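Long-range contact in SnoN,Epimerase SnoN (PDB 5EP9), which acts as an iron- and 2-oxoglutarate-dependent epimerase in the biosynthesis of the polyketide nogalamycin: residues Tyr40-Leu52 / Val209-Thr223. Numbering follows the deposited sequence.
With AKG (2-oxoglutaric acid), chain E.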
ATOM      1  N   TYR A  40      14.395  -6.647   1.511  1.00 33.51           N
ATOM      2  CA  TYR A  40      13.155  -6.568   0.664  1.00 31.65           C
ATOM      3  C   TYR A  40      13.050  -7.739  -0.382  1.00 30.06           C
ATOM      4  O   TYR A  40      12.033  -8.379  -0.550  1.00 28.66           O
ATOM      5  CB  TYR A  40      13.027  -5.235  -0.023  1.00 30.66           C
ATOM      6  CG  TYR A  40      11.826  -5.138  -0.918  1.00 29.26           C
ATOM      7  CD1 TYR A  40      10.565  -5.015  -0.374  1.00 28.27           C
ATOM      8  CD2 TYR A  40      11.931  -5.143  -2.292  1.00 28.92           C
ATOM      9  CE1 TYR A  40       9.441  -4.910  -1.200  1.00 28.05           C
ATOM     10  CE2 TYR A  40      10.788  -5.068  -3.144  1.00 29.24           C
ATOM     11  CZ  TYR A  40       9.578  -4.947  -2.595  1.00 28.90           C
ATOM     12  OH  TYR A  40       8.448  -4.883  -3.331  1.00 31.58           O
ATOM     13  N   ARG A  41      14.129  -8.013  -1.068  1.00 31.75           N
ATOM     14  CA  ARG A  41      14.138  -9.037  -2.097  1.00 33.18           C
ATOM     15  C   ARG A  41      13.950 -10.451  -1.503  1.00 33.34           C
ATOM     16  O   ARG A  41      13.197 -11.240  -2.050  1.00 35.13           O
ATOM     17  CB  ARG A  41      15.391  -8.911  -2.963  1.00 35.01           C
ATOM     18  CG  ARG A  41      15.169  -7.709  -3.928  1.00 36.30           C
ATOM     19  CD  ARG A  41      16.173  -7.587  -5.063  1.00 39.51           C
ATOM     20  NE  ARG A  41      17.504  -7.967  -4.593  1.00 41.46           N
ATOM     21  CZ  ARG A  41      18.414  -7.169  -4.075  1.00 43.44           C
ATOM     22  NH1 ARG A  41      18.213  -5.852  -3.992  1.00 41.83           N
ATOM     23  NH2 ARG A  41      19.604  -7.720  -3.714  1.00 46.36           N
ATOM     24  N   ARG A  42      14.642 -10.731  -0.417  1.00 34.21           N
ATOM     25  CA  ARG A  42      14.589 -12.037   0.302  1.00 36.59           C
ATOM     26  C   ARG A  42      13.240 -12.257   0.973  1.00 32.34           C
ATOM     27  O   ARG A  42      12.603 -13.242   0.781  1.00 31.66           O
ATOM     28  CB  ARG A  42      15.655 -12.055   1.358  1.00 41.29           C
ATOM     29  CG  ARG A  42      15.854 -13.407   2.059  1.00 48.68           C
ATOM     30  CD  ARG A  42      17.166 -13.502   2.872  1.00 54.24           C
ATOM     31  NE  ARG A  42      17.737 -12.164   3.225  1.00 60.84           N
ATOM     32  CZ  ARG A  42      18.931 -11.652   2.821  1.00 66.83           C
ATOM     33  NH1 ARG A  42      19.813 -12.373   2.080  1.00 67.07           N
ATOM     34  NH2 ARG A  42      19.288 -10.410   3.216  1.00 63.04           N
ATOM     35  N   ASP A  43      12.740 -11.253   1.605  1.00 29.80           N
ATOM     36  CA  ASP A  43      11.517 -11.409   2.394  1.00 29.13           C
ATOM     37  C   ASP A  43      10.233 -11.028   1.757  1.00 26.32           C
ATOM     38  O   ASP A  43       9.156 -11.501   2.156  1.00 25.11           O
ATOM     39  CB  ASP A  43      11.609 -10.617   3.724  1.00 29.42           C
ATOM     40  CG  ASP A  43      12.691 -11.125   4.685  1.00 31.87           C
ATOM     41  OD1 ASP A  43      13.217 -12.203   4.491  1.00 33.47           O
ATOM     42  OD2 ASP A  43      12.949 -10.414   5.679  1.00 33.20           O
ATOM     43  N   GLY A  44      10.298 -10.058   0.860  1.00 26.01           N
ATOM     44  CA  GLY A  44       9.094  -9.549   0.186  1.00 24.99           C
ATOM     45  C   GLY A  44       8.455  -8.380   0.889  1.00 25.52           C
ATOM     46  O   GLY A  44       7.380  -7.939   0.497  1.00 24.32           O
ATOM     47  N   TYR A  45       9.088  -7.945   1.973  1.00 26.43           N
ATOM     48  CA  TYR A  45       8.698  -6.747   2.675  1.00 26.52           C
ATOM     49  C   TYR A  45       9.884  -6.197   3.371  1.00 26.54           C
ATOM     50  O   TYR A  45      10.837  -6.904   3.630  1.00 26.59           O
ATOM     51  CB  TYR A  45       7.562  -7.021   3.699  1.00 28.90           C
ATOM     52  CG  TYR A  45       8.065  -7.689   4.941  1.00 30.24           C
ATOM     53  CD1 TYR A  45       8.349  -9.031   4.939  1.00 34.74           C
ATOM     54  CD2 TYR A  45       8.371  -6.941   6.076  1.00 32.69           C
ATOM     55  CE1 TYR A  45       8.863  -9.658   6.083  1.00 37.84           C
ATOM     56  CE2 TYR A  45       8.845  -7.550   7.221  1.00 36.01           C
ATOM     57  CZ  TYR A  45       9.089  -8.877   7.207  1.00 37.69           C
ATOM     58  OH  TYR A  45       9.635  -9.452   8.286  1.00 47.35           O
ATOM     59  N   VAL A  46       9.771  -4.950   3.793  1.00 26.29           N
ATOM     60  CA  VAL A  46      10.769  -4.384   4.700  1.00 28.46           C
ATOM     61  C   VAL A  46      10.175  -3.297   5.555  1.00 28.08           C
ATOM     62  O   VAL A  46       9.247  -2.544   5.094  1.00 30.29           O
ATOM     63  CB  VAL A  46      11.997  -3.963   3.869  1.00 31.65           C
ATOM     64  CG1 VAL A  46      11.849  -2.597   3.218  1.00 30.94           C
ATOM     65  CG2 VAL A  46      13.231  -4.034   4.672  1.00 34.52           C
ATOM     66  N   HIS A  47      10.685  -3.184   6.763  1.00 26.82           N
ATOM     67  CA  HIS A  47      10.323  -2.140   7.692  1.00 27.30           C
ATOM     68  C   HIS A  47      11.369  -1.038   7.599  1.00 27.99           C
ATOM     69  O   HIS A  47      12.550  -1.293   7.751  1.00 27.92           O
ATOM     70  CB  HIS A  47      10.280  -2.725   9.128  1.00 29.11           C
ATOM     71  CG  HIS A  47      10.063  -1.733  10.223  1.00 30.56           C
ATOM     72  ND1 HIS A  47      10.551  -1.909  11.484  1.00 33.77           N
ATOM     73  CD2 HIS A  47       9.398  -0.560  10.261  1.00 33.91           C
ATOM     74  CE1 HIS A  47      10.188  -0.919  12.256  1.00 34.10           C
ATOM     75  NE2 HIS A  47       9.495  -0.080  11.529  1.00 34.01           N
ATOM     76  N   VAL A  48      10.905   0.199   7.485  1.00 27.43           N
ATOM     77  CA  VAL A  48      11.797   1.385   7.508  1.00 30.93           C
ATOM     78  C   VAL A  48      11.348   2.331   8.593  1.00 29.87           C
ATOM     79  O   VAL A  48      10.337   2.995   8.431  1.00 32.09           O
ATOM     80  CB  VAL A  48      11.840   2.187   6.154  1.00 33.18           C
ATOM     81  CG1 VAL A  48      12.860   3.321   6.207  1.00 34.37           C
ATOM     82  CG2 VAL A  48      12.216   1.278   5.008  1.00 35.73           C
ATOM     83  N   PRO A  49      12.096   2.417   9.663  1.00 30.29           N
ATOM     84  CA  PRO A  49      11.677   3.393  10.715  1.00 32.43           C
ATOM     85  C   PRO A  49      11.900   4.886  10.368  1.00 31.86           C
ATOM     86  O   PRO A  49      12.778   5.201   9.631  1.00 31.98           O
ATOM     87  CB  PRO A  49      12.533   3.041  11.913  1.00 32.90           C
ATOM     88  CG  PRO A  49      13.742   2.359  11.332  1.00 35.52           C
ATOM     89  CD  PRO A  49      13.319   1.683  10.036  1.00 31.84           C
ATOM     90  N   GLY A  50      11.012   5.743  10.857  1.00 32.17           N
ATOM     91  CA  GLY A  50      11.223   7.194  10.843  1.00 32.34           C
ATOM     92  C   GLY A  50      11.355   7.728   9.417  1.00 32.93           C
ATOM     93  O   GLY A  50      12.181   8.499   9.112  1.00 31.07           O
ATOM     94  N   VAL A  51      10.507   7.232   8.538  1.00 33.02           N
ATOM     95  CA  VAL A  51      10.529   7.727   7.179  1.00 34.53           C
ATOM     96  C   VAL A  51       9.932   9.180   7.120  1.00 35.01           C
ATOM     97  O   VAL A  51      10.343   9.976   6.304  1.00 36.37           O
ATOM     98  CB  VAL A  51       9.903   6.704   6.252  1.00 35.22           C
ATOM     99  CG1 VAL A  51       8.402   6.828   6.165  1.00 34.03           C
ATOM    100  CG2 VAL A  51      10.446   6.892   4.915  1.00 39.30           C
ATOM    101  N   LEU A  52       8.956   9.458   7.964  1.00 31.39           N
ATOM    102  CA  LEU A  52       8.430  10.777   8.190  1.00 32.43           C
ATOM    103  C   LEU A  52       8.907  11.333   9.500  1.00 32.95           C
ATOM    104  O   LEU A  52       9.041  10.600  10.497  1.00 31.82           O
ATOM    105  CB  LEU A  52       6.902  10.751   8.260  1.00 32.51           C
ATOM    106  CG  LEU A  52       6.144  10.266   7.039  1.00 31.86           C
ATOM    107  CD1 LEU A  52       4.621  10.335   7.273  1.00 32.61           C
ATOM    108  CD2 LEU A  52       6.534  11.059   5.790  1.00 32.23           C
ATOM    109  N   VAL A 209       4.715  -7.180  12.493  1.00 28.18           N
ATOM    110  CA  VAL A 209       5.558  -5.981  12.504  1.00 28.63           C
ATOM    111  C   VAL A 209       4.865  -4.783  13.091  1.00 28.05           C
ATOM    112  O   VAL A 209       4.315  -3.960  12.365  1.00 28.29           O
ATOM    113  CB  VAL A 209       5.988  -5.637  11.080  1.00 28.87           C
ATOM    114  CG1 VAL A 209       7.006  -4.466  11.036  1.00 28.56           C
ATOM    115  CG2 VAL A 209       6.639  -6.876  10.466  1.00 28.84           C
ATOM    116  N   PRO A 210       4.977  -4.625  14.374  1.00 28.17           N
ATOM    117  CA  PRO A 210       4.485  -3.354  14.931  1.00 27.90           C
ATOM    118  C   PRO A 210       5.328  -2.155  14.454  1.00 28.45           C
ATOM    119  O   PRO A 210       6.518  -2.297  14.182  1.00 29.86           O
ATOM    120  CB  PRO A 210       4.563  -3.557  16.416  1.00 26.97           C
ATOM    121  CG  PRO A 210       5.484  -4.681  16.594  1.00 27.83           C
ATOM    122  CD  PRO A 210       5.531  -5.496  15.402  1.00 27.97           C
ATOM    123  N   LEU A 211       4.670  -1.017  14.397  1.00 28.39           N
ATOM    124  CA  LEU A 211       5.286   0.208  13.821  1.00 29.95           C
ATOM    125  C   LEU A 211       5.039   1.376  14.743  1.00 29.39           C
ATOM    126  O   LEU A 211       3.910   1.567  15.177  1.00 28.51           O
ATOM    127  CB  LEU A 211       4.607   0.554  12.472  1.00 29.90           C
ATOM    128  CG  LEU A 211       4.747  -0.429  11.364  1.00 32.02           C
ATOM    129  CD1 LEU A 211       4.025   0.107  10.141  1.00 36.25           C
ATOM    130  CD2 LEU A 211       6.221  -0.633  11.037  1.00 32.97           C
ATOM    131  N   ARG A 212       6.064   2.181  14.947  1.00 29.99           N
ATOM    132  CA  ARG A 212       5.853   3.521  15.520  1.00 32.93           C
ATOM    133  C   ARG A 212       5.315   4.526  14.491  1.00 30.37           C
ATOM    134  O   ARG A 212       5.532   4.368  13.279  1.00 27.39           O
ATOM    135  CB  ARG A 212       7.178   4.034  16.096  1.00 37.62           C
ATOM    136  CG  ARG A 212       7.703   3.119  17.232  1.00 41.55           C
ATOM    137  CD  ARG A 212       8.188   3.869  18.402  1.00 49.69           C
ATOM    138  NE  ARG A 212       7.008   4.485  19.126  1.00 59.34           N
ATOM    139  CZ  ARG A 212       7.013   4.849  20.418  1.00 60.34           C
ATOM    140  NH1 ARG A 212       8.119   4.641  21.136  1.00 60.24           N
ATOM    141  NH2 ARG A 212       5.908   5.344  21.008  1.00 55.58           N
ATOM    142  N   ALA A 213       4.656   5.582  14.986  1.00 30.25           N
ATOM    143  CA  ALA A 213       4.241   6.680  14.125  1.00 29.45           C
ATOM    144  C   ALA A 213       5.416   7.120  13.289  1.00 28.98           C
ATOM    145  O   ALA A 213       6.503   7.346  13.813  1.00 29.25           O
ATOM    146  CB  ALA A 213       3.730   7.866  14.962  1.00 33.00           C
ATOM    147  N   GLY A 214       5.189   7.274  11.978  1.00 29.28           N
ATOM    148  CA  GLY A 214       6.198   7.768  11.017  1.00 30.55           C
ATOM    149  C   GLY A 214       7.063   6.700  10.414  1.00 29.83           C
ATOM    150  O   GLY A 214       7.888   6.987   9.557  1.00 29.18           O
ATOM    151  N   ASP A 215       6.950   5.487  10.935  1.00 29.87           N
ATOM    152  CA  ASP A 215       7.567   4.298  10.277  1.00 28.71           C
ATOM    153  C   ASP A 215       6.744   3.896   9.106  1.00 27.45           C
ATOM    154  O   ASP A 215       5.517   4.194   9.016  1.00 27.43           O
ATOM    155  CB  ASP A 215       7.587   3.065  11.208  1.00 31.16           C
ATOM    156  CG  ASP A 215       8.545   3.191  12.360  1.00 32.53           C
ATOM    157  OD1 ASP A 215       9.179   4.245  12.584  1.00 32.72           O
ATOM    158  OD2 ASP A 215       8.586   2.219  13.135  1.00 33.73           O
ATOM    159  N   CYS A 216       7.373   3.186   8.178  1.00 27.54           N
ATOM    160  CA  CYS A 216       6.575   2.490   7.157  1.00 26.77           C
ATOM    161  C   CYS A 216       7.080   1.089   6.931  1.00 26.40           C
ATOM    162  O   CYS A 216       8.198   0.689   7.356  1.00 25.24           O
ATOM    163  CB  CYS A 216       6.542   3.267   5.830  1.00 29.05           C
ATOM    164  SG  CYS A 216       8.037   3.199   4.877  1.00 30.98           S
ATOM    165  N   THR A 217       6.237   0.360   6.239  1.00 25.19           N
ATOM    166  CA  THR A 217       6.653  -0.845   5.547  1.00 26.25           C
ATOM    167  C   THR A 217       6.511  -0.640   4.036  1.00 26.23           C
ATOM    168  O   THR A 217       5.690   0.161   3.588  1.00 23.29           O
ATOM    169  CB  THR A 217       5.884  -2.065   5.973  1.00 25.86           C
ATOM    170  OG1 THR A 217       4.464  -1.835   5.896  1.00 27.11           O
ATOM    171  CG2 THR A 217       6.228  -2.444   7.403  1.00 27.52           C
ATOM    172  N   PHE A 218       7.339  -1.390   3.303  1.00 26.52           N
ATOM    173  CA  PHE A 218       7.124  -1.681   1.910  1.00 27.61           C
ATOM    174  C   PHE A 218       6.872  -3.150   1.754  1.00 29.05           C
ATOM    175  O   PHE A 218       7.567  -3.980   2.360  1.00 31.62           O
ATOM    176  CB  PHE A 218       8.324  -1.315   1.093  1.00 30.05           C
ATOM    177  CG  PHE A 218       8.599   0.169   1.037  1.00 31.89           C
ATOM    178  CD1 PHE A 218       9.395   0.742   1.976  1.00 33.20           C
ATOM    179  CD2 PHE A 218       8.010   0.949   0.042  1.00 32.98           C
ATOM    180  CE1 PHE A 218       9.650   2.104   1.955  1.00 36.68           C
ATOM    181  CE2 PHE A 218       8.292   2.295  -0.025  1.00 35.76           C
ATOM    182  CZ  PHE A 218       9.125   2.889   0.930  1.00 35.10           C
ATOM    183  N   HIS A 219       5.844  -3.500   0.985  1.00 28.63           N
ATOM    184  CA  HIS A 219       5.653  -4.905   0.600  1.00 27.75           C
ATOM    185  C   HIS A 219       5.357  -5.101  -0.873  1.00 27.19           C
ATOM    186  O   HIS A 219       4.552  -4.393  -1.516  1.00 24.94           O
ATOM    187  CB  HIS A 219       4.646  -5.616   1.518  1.00 26.74           C
ATOM    188  CG  HIS A 219       3.238  -5.217   1.337  1.00 26.47           C
ATOM    189  ND1 HIS A 219       2.681  -4.158   2.010  1.00 27.41           N
ATOM    190  CD2 HIS A 219       2.238  -5.775   0.622  1.00 26.89           C
ATOM    191  CE1 HIS A 219       1.389  -4.090   1.727  1.00 26.74           C
ATOM    192  NE2 HIS A 219       1.103  -5.044   0.877  1.00 28.51           N
ATOM    193  N   HIS A 220       5.930  -6.174  -1.349  1.00 26.20           N
ATOM    194  CA  HIS A 220       5.736  -6.676  -2.726  1.00 26.91           C
ATOM    195  C   HIS A 220       4.306  -7.156  -2.957  1.00 26.06           C
ATOM    196  O   HIS A 220       3.636  -7.663  -2.100  1.00 25.23           O
ATOM    197  CB  HIS A 220       6.761  -7.820  -2.959  1.00 27.84           C
ATOM    198  CG  HIS A 220       6.924  -8.280  -4.381  1.00 28.90           C
ATOM    199  ND1 HIS A 220       6.012  -9.098  -5.030  1.00 28.27           N
ATOM    200  CD2 HIS A 220       7.957  -8.119  -5.241  1.00 28.71           C
ATOM    201  CE1 HIS A 220       6.436  -9.348  -6.246  1.00 28.47           C
ATOM    202  NE2 HIS A 220       7.629  -8.820  -6.378  1.00 29.47           N
ATOM    203  N   ALA A 221       3.855  -6.989  -4.171  1.00 27.44           N
ATOM    204  CA  ALA A 221       2.487  -7.313  -4.586  1.00 28.38           C
ATOM    205  C   ALA A 221       2.138  -8.811  -4.521  1.00 30.05           C
ATOM    206  O   ALA A 221       0.962  -9.156  -4.585  1.00 29.40           O
ATOM    207  CB  ALA A 221       2.287  -6.832  -6.029  1.00 28.96           C
ATOM    208  N   ARG A 222       3.155  -9.644  -4.485  1.00 30.32           N
ATOM    209  CA  ARG A 222       2.979 -11.101  -4.304  0.50 32.04           C
ATOM    210  C   ARG A 222       3.180 -11.588  -2.845  1.00 32.33           C
ATOM    211  O   ARG A 222       2.954 -12.755  -2.543  1.00 30.20           O
ATOM    212  CB  ARG A 222       3.826 -11.919  -5.297  0.50 34.05           C
ATOM    213  CG  ARG A 222       3.366 -11.783  -6.778  0.50 35.79           C
ATOM    214  CD  ARG A 222       3.878 -12.779  -7.815  0.50 39.36           C
ATOM    215  NE  ARG A 222       3.625 -14.177  -7.489  0.50 40.68           N
ATOM    216  CZ  ARG A 222       2.663 -14.898  -8.006  0.50 42.91           C
ATOM    217  NH1 ARG A 222       1.826 -14.390  -8.911  0.50 41.71           N
ATOM    218  NH2 ARG A 222       2.556 -16.157  -7.609  0.50 43.95           N
ATOM    219  N   THR A 223       3.551 -10.669  -1.930  1.00 30.33           N
ATOM    220  CA  THR A 223       3.756 -11.077  -0.535  1.00 28.50           C
ATOM    221  C   THR A 223       2.429 -11.250   0.183  1.00 29.39           C
ATOM    222  O   THR A 223       1.603 -10.353   0.160  1.00 28.01           O
ATOM    223  CB  THR A 223       4.583 -10.073   0.181  1.00 27.34           C
ATOM    224  OG1 THR A 223       5.855  -9.984  -0.473  1.00 26.40           O
ATOM    225  CG2 THR A 223       4.780 -10.443   1.652  1.00 26.04           C
TER
HETATM  226  C1  AKG E 301      -2.197  -3.420   1.871  1.00 33.71           C
HETATM  227  O1  AKG E 301      -1.934  -4.006   0.789  1.00 31.00           O
HETATM  228  O2  AKG E 301      -1.672  -2.322   2.182  1.00 32.30           O
HETATM  229  C2  AKG E 301      -3.111  -4.055   2.849  1.00 36.04           C
HETATM  230  O5  AKG E 301      -3.624  -5.157   2.567  1.00 33.13           O
HETATM  231  C3  AKG E 301      -3.388  -3.292   4.165  1.00 34.63           C
HETATM  232  C4  AKG E 301      -4.176  -4.046   5.231  1.00 35.26           C
HETATM  233  C5  AKG E 301      -4.471  -3.283   6.502  1.00 34.00           C
HETATM  234  O3  AKG E 301      -3.995  -2.143   6.654  1.00 35.19           O
HETATM  235  O4  AKG E 301      -5.236  -3.792   7.378  1.00 29.84           O
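With CG of H47 anti to the backbone N (chi1 174°) and CG of D215 beside its backbone N (chi1 -70°), imidazole and carboxylate meet at one end of an antiparallel strand pair, H47 from within strand 45-48 and D215 from just before strand 216-220. Strand 45-48, in the first SnoN piece of this engineered fusion, edges the larger sheet of a cupin-type fold, beside 216-220 in the second. V46 N to F218 O and V48 N to C216 O, both 2.8 Å, fix the register. H47 NE2 gives its in-plane N-H to D215 OD2 at 2.9 Å, from above a carboxylate turned 54° from the ring; R212 N reaches the same oxygen from the opposite face. D215 OD1 receives G50 N at 2.9 Å, tying the 49-52 loop to the type II turn R212-D215. An alanine in place of D215 would probably leave H47 NE2, G50 N and R212 N without their carboxylate acceptors and free the imidazole to turn. On the other face, V48 CG2 touches the F218 ring edge at CE1 (4.1 Å), and helix 104-114 covers F218. Y45 and H219 pair on the H47 face; H219 NE2, bonded mainly to iron ligand D144, bonds weakly to 2-oxoglutarate O1. Where the pair ends, G44 O accepts H220 N at 2.9 Å and, from the opposite face of its carbonyl plane, T223 OG1 at 2.7 Å.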